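Local coordinates for protein magnesium transporter MgtE (PDB 2OUX) that probably carries magnesium ions across the cell membrane as a homodimer, the piece here being its cytosolic, magnesium-binding part, at residues A[74-77]-A[78-81]; A[152-155]-A[156-160]. All blocks are in the same frame, centred on the assembly; numbering follows the deposited sequence.

Interaction 1: A[74-77]-A[78-81]; sequences NENM and KDYL
The Tyr80 ring meets Asn76 over one face and Met77 at its edge, where the loop 74-77 turns into helix 79-83 of the MgtE intracellular N domain. Asn76 ND2 stands 3.0 Å from Tyr80 CE1, above the ring plane and displaced toward the rim. The amide is nearly upright on the ring, the two planes lying 85° apart, so the nitrogen end of the amide faces the aromatic surface. With chi1 at -169°, the Asn76 side chain swings away from its own backbone N, and this carries the amide over the tyrosine.

The edge contact is a Met-aromatic one. Met77 is present as selenomethionine; its SE lies 5.5 Å from the Tyr80 ring centroid and 87° off the ring normal, so it is beside the ring and not over it. The methyl does the close touching, with Met77 CE 3.6 Å from Tyr80 CD2. Bends at chi2 and chi3 fold this terminal methyl back against the ring edge.

Met77 is buried, also meeting Phe67, Ile70 and Leu104, and its side chain is about 5 Å from that of the magnesium-binding Glu72. Tyr80 packs further against the ring of Tyr43. Lys78 occupies the helix N-cap position, while its amine is engaged in a salt bridge with Asp109. Along the backbone of the turn, Tyr80 N reaches Met77 O in a weak hydrogen bond of 3.4 Å.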
loop_
_atom_site.group_PDB
_atom_site.type_symbol
_atom_site.label_atom_id
_atom_site.label_comp_id
_atom_site.label_asym_id
_atom_site.label_seq_id
_atom_site.Cartn_x
_atom_site.Cartn_y
_atom_site.Cartn_z
ATOM N N ASN A 74 -4.215 -13.541 19.809
ATOM C CA ASN A 74 -3.187 -14.505 20.198
ATOM C C ASN A 74 -3.755 -15.368 21.317
ATOM O O ASN A 74 -3.802 -16.596 21.229
ATOM C CB ASN A 74 -1.984 -13.735 20.736
ATOM C CG ASN A 74 -0.754 -14.603 20.934
ATOM O OD1 ASN A 74 -0.111 -15.020 19.972
ATOM N ND2 ASN A 74 -0.413 -14.867 22.190
ATOM N N GLU A 75 -4.163 -14.670 22.374
ATOM C CA GLU A 75 -4.777 -15.217 23.576
ATOM C C GLU A 75 -3.794 -15.361 24.712
ATOM O O GLU A 75 -4.202 -15.449 25.879
ATOM C CB GLU A 75 -5.498 -16.542 23.304
ATOM C CG GLU A 75 -6.690 -16.744 24.250
ATOM C CD GLU A 75 -7.672 -17.773 23.746
ATOM O OE1 GLU A 75 -7.233 -18.919 23.521
ATOM O OE2 GLU A 75 -8.869 -17.440 23.577
ATOM N N ASN A 76 -2.502 -15.372 24.383
ATOM C CA ASN A 76 -1.514 -15.453 25.435
ATOM C C ASN A 76 -1.288 -14.009 25.846
ATOM O O ASN A 76 -0.356 -13.707 26.605
ATOM C CB ASN A 76 -0.193 -16.114 25.000
ATOM C CG ASN A 76 0.704 -16.428 26.201
ATOM O OD1 ASN A 76 0.353 -17.250 27.053
ATOM N ND2 ASN A 76 1.842 -15.750 26.290
HETATM N N MSE A 77 -2.158 -13.116 25.351
HETATM C CA MSE A 77 -2.057 -11.708 25.724
HETATM C C MSE A 77 -2.427 -11.808 27.184
HETATM O O MSE A 77 -2.123 -12.812 27.822
HETATM C CB MSE A 77 -3.066 -10.799 24.987
HETATM C CG MSE A 77 -2.866 -10.646 23.471
HETATM SE SE MSE A 77 -1.287 -9.660 22.911
HETATM C CE MSE A 77 -0.512 -11.056 21.842
ATOM N N LYS A 78 -3.100 -10.803 27.720
ATOM C CA LYS A 78 -3.460 -10.861 29.127
ATOM C C LYS A 78 -2.195 -11.032 29.978
ATOM O O LYS A 78 -1.775 -10.098 30.668
ATOM C CB LYS A 78 -4.425 -12.029 29.379
ATOM C CG LYS A 78 -5.830 -11.817 28.826
ATOM C CD LYS A 78 -6.788 -12.930 29.247
ATOM C CE LYS A 78 -8.175 -12.696 28.663
ATOM N NZ LYS A 78 -9.131 -13.779 29.013
ATOM N N ASP A 79 -1.591 -12.221 29.937
ATOM C CA ASP A 79 -0.378 -12.451 30.708
ATOM C C ASP A 79 0.894 -11.842 30.113
ATOM O O ASP A 79 1.849 -11.609 30.858
ATOM C CB ASP A 79 -0.158 -13.943 31.013
ATOM C CG ASP A 79 -0.771 -14.857 29.985
ATOM O OD1 ASP A 79 -0.582 -14.610 28.780
ATOM O OD2 ASP A 79 -1.430 -15.839 30.393
ATOM N N TYR A 80 0.944 -11.590 28.800
ATOM C CA TYR A 80 2.142 -10.940 28.256
ATOM C C TYR A 80 2.174 -9.610 28.988
ATOM O O TYR A 80 3.194 -9.201 29.538
ATOM C CB TYR A 80 2.037 -10.631 26.759
ATOM C CG TYR A 80 2.371 -11.766 25.819
ATOM C CD1 TYR A 80 3.413 -12.653 26.094
ATOM C CD2 TYR A 80 1.663 -11.930 24.626
ATOM C CE1 TYR A 80 3.743 -13.673 25.201
ATOM C CE2 TYR A 80 1.986 -12.944 23.726
ATOM C CZ TYR A 80 3.023 -13.811 24.020
ATOM O OH TYR A 80 3.341 -14.808 23.128
ATOM N N LEU A 81 1.024 -8.945 28.997
ATOM C CA LEU A 81 0.896 -7.657 29.654
ATOM C C LEU A 81 1.009 -7.764 31.175
ATOM O O LEU A 81 1.597 -6.897 31.819
ATOM C CB LEU A 81 -0.438 -7.006 29.283
ATOM C CG LEU A 81 -0.753 -6.786 27.799
ATOM C CD1 LEU A 81 -1.637 -5.547 27.681
ATOM C CD2 LEU A 81 0.522 -6.585 26.988
#

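Interaction 2: A[152-155]-A[156-160]; sequences ANQT and VRSAM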
loop_
_atom_site.group_PDB
_atom_site.type_symbol
_atom_site.label_atom_id
_atom_site.label_comp_id
_atom_site.label_asym_id
_atom_site.label_seq_id
_atom_site.Cartn_x
_atom_site.Cartn_y
_atom_site.Cartn_z
ATOM N N ALA A 152 -4.706 23.698 2.544
ATOM C CA ALA A 152 -4.521 24.006 1.131
ATOM C C ALA A 152 -3.542 25.135 0.783
ATOM O O ALA A 152 -2.635 24.928 -0.022
ATOM C CB ALA A 152 -5.874 24.298 0.501
ATOM N N ASN A 153 -3.729 26.318 1.372
ATOM C CA ASN A 153 -2.883 27.480 1.079
ATOM C C ASN A 153 -1.478 27.378 1.649
ATOM O O ASN A 153 -0.983 28.281 2.312
ATOM C CB ASN A 153 -3.563 28.766 1.572
ATOM C CG ASN A 153 -2.786 30.025 1.201
ATOM O OD1 ASN A 153 -2.084 30.608 2.035
ATOM N ND2 ASN A 153 -2.904 30.446 -0.058
ATOM N N GLN A 154 -0.835 26.261 1.365
ATOM C CA GLN A 154 0.514 25.999 1.824
ATOM C C GLN A 154 1.308 25.543 0.604
ATOM O O GLN A 154 0.726 25.106 -0.388
ATOM C CB GLN A 154 0.451 24.911 2.894
ATOM C CG GLN A 154 1.750 24.250 3.256
ATOM C CD GLN A 154 1.579 23.309 4.431
ATOM O OE1 GLN A 154 0.586 22.592 4.523
ATOM N NE2 GLN A 154 2.545 23.307 5.335
ATOM N N THR A 155 2.629 25.658 0.667
ATOM C CA THR A 155 3.478 25.238 -0.439
ATOM C C THR A 155 3.931 23.795 -0.232
ATOM O O THR A 155 3.873 23.275 0.886
ATOM C CB THR A 155 4.727 26.092 -0.518
ATOM O OG1 THR A 155 5.434 25.981 0.720
ATOM C CG2 THR A 155 4.370 27.546 -0.782
ATOM N N VAL A 156 4.402 23.154 -1.303
ATOM C CA VAL A 156 4.864 21.776 -1.194
ATOM C C VAL A 156 6.098 21.779 -0.295
ATOM O O VAL A 156 6.322 20.848 0.487
ATOM C CB VAL A 156 5.223 21.169 -2.580
ATOM C CG1 VAL A 156 4.145 21.509 -3.604
ATOM C CG2 VAL A 156 6.573 21.654 -3.027
ATOM N N ARG A 157 6.892 22.838 -0.403
ATOM C CA ARG A 157 8.089 22.970 0.415
ATOM C C ARG A 157 7.696 22.852 1.884
ATOM O O ARG A 157 8.374 22.202 2.677
ATOM C CB ARG A 157 8.742 24.328 0.164
ATOM C CG ARG A 157 9.878 24.680 1.113
ATOM C CD ARG A 157 10.417 26.079 0.794
ATOM N NE ARG A 157 9.341 27.071 0.789
ATOM C CZ ARG A 157 8.640 27.432 1.863
ATOM N NH1 ARG A 157 8.903 26.890 3.045
ATOM N NH2 ARG A 157 7.664 28.325 1.754
ATOM N N SER A 158 6.586 23.492 2.229
ATOM C CA SER A 158 6.067 23.489 3.585
ATOM C C SER A 158 5.475 22.121 3.942
ATOM O O SER A 158 5.667 21.615 5.046
ATOM C CB SER A 158 5.010 24.585 3.711
ATOM O OG SER A 158 4.537 24.691 5.030
ATOM N N ALA A 159 4.752 21.524 3.005
ATOM C CA ALA A 159 4.162 20.210 3.232
ATOM C C ALA A 159 5.283 19.185 3.417
ATOM O O ALA A 159 5.222 18.320 4.299
ATOM C CB ALA A 159 3.286 19.826 2.038
HETATM N N MSE A 160 6.309 19.299 2.577
HETATM C CA MSE A 160 7.461 18.406 2.607
HETATM C C MSE A 160 8.277 18.558 3.882
HETATM O O MSE A 160 9.062 17.671 4.232
HETATM C CB MSE A 160 8.365 18.665 1.400
HETATM C CG MSE A 160 7.818 18.164 0.064
HETATM SE SE MSE A 160 7.654 16.216 -0.046
HETATM C CE MSE A 160 9.232 15.751 0.956
#
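Thr155 caps helix 156-166 by accepting from Ser158 N on its OG1, a bond of 3.1 Å with an N-H...O angle of 148°. This rotation of Thr155, chi1 59°, sets the hydroxyl between backbone N and carbonyl carbon and turns it back toward the amide of Ser158. The same oxygen lies over one face of the Arg157 guanidinium; Thr155 OG1 is 3.4 Å from Arg157 NH2, but the angle is too poor for a hydrogen bond. A bend at chi3 in the otherwise extended Arg157 chain folds the guanidinium back over the threonine.

Gln154 reaches out extended, and its CG lies 3.3 Å from Ser158 CB; Ser158, with chi1 -176°, turns OG toward the glutamine amide. Gln154 NE2 points almost straight at Ser158 OG, yet their 2.4 Å separation is too short to trust in detail.

The cap sits in the first CBS domain, on the beta-alpha-beta crossover that leads from strand 149-150 through the helix to the parallel strand 175-179. Val156 turns inward to Leu194 and Ile206. Thr155 O takes the regular helical bond from Ala159 N at 2.9 Å, while the hydroxyl satisfies Ser158 N, a first-turn amide whose residue four back, Gln154, lies outside the helix.

Interaction 1 comes first along the chain and closes before interaction 2 opens; their centres are 44 Å apart, on opposite sides of the chain's centre, and their nearest atoms stay about 34 Å apart. They share no helix or sheet. Residues 74-81 lead into helix 79-83 of the all-helical N domain, whereas residues 152-160 join strand 149-150 to helix 156-166 in the first CBS domain. Both are loop-to-helix junctions, each at the start of a helix in a separate module. Interaction 1 lies near the magnesium-binding Glu72 and no other chain touches it; interaction 2 is farther from its nearest magnesium site, but Met160, at the end of its helical segment, packs on Ile195 of the second subunit.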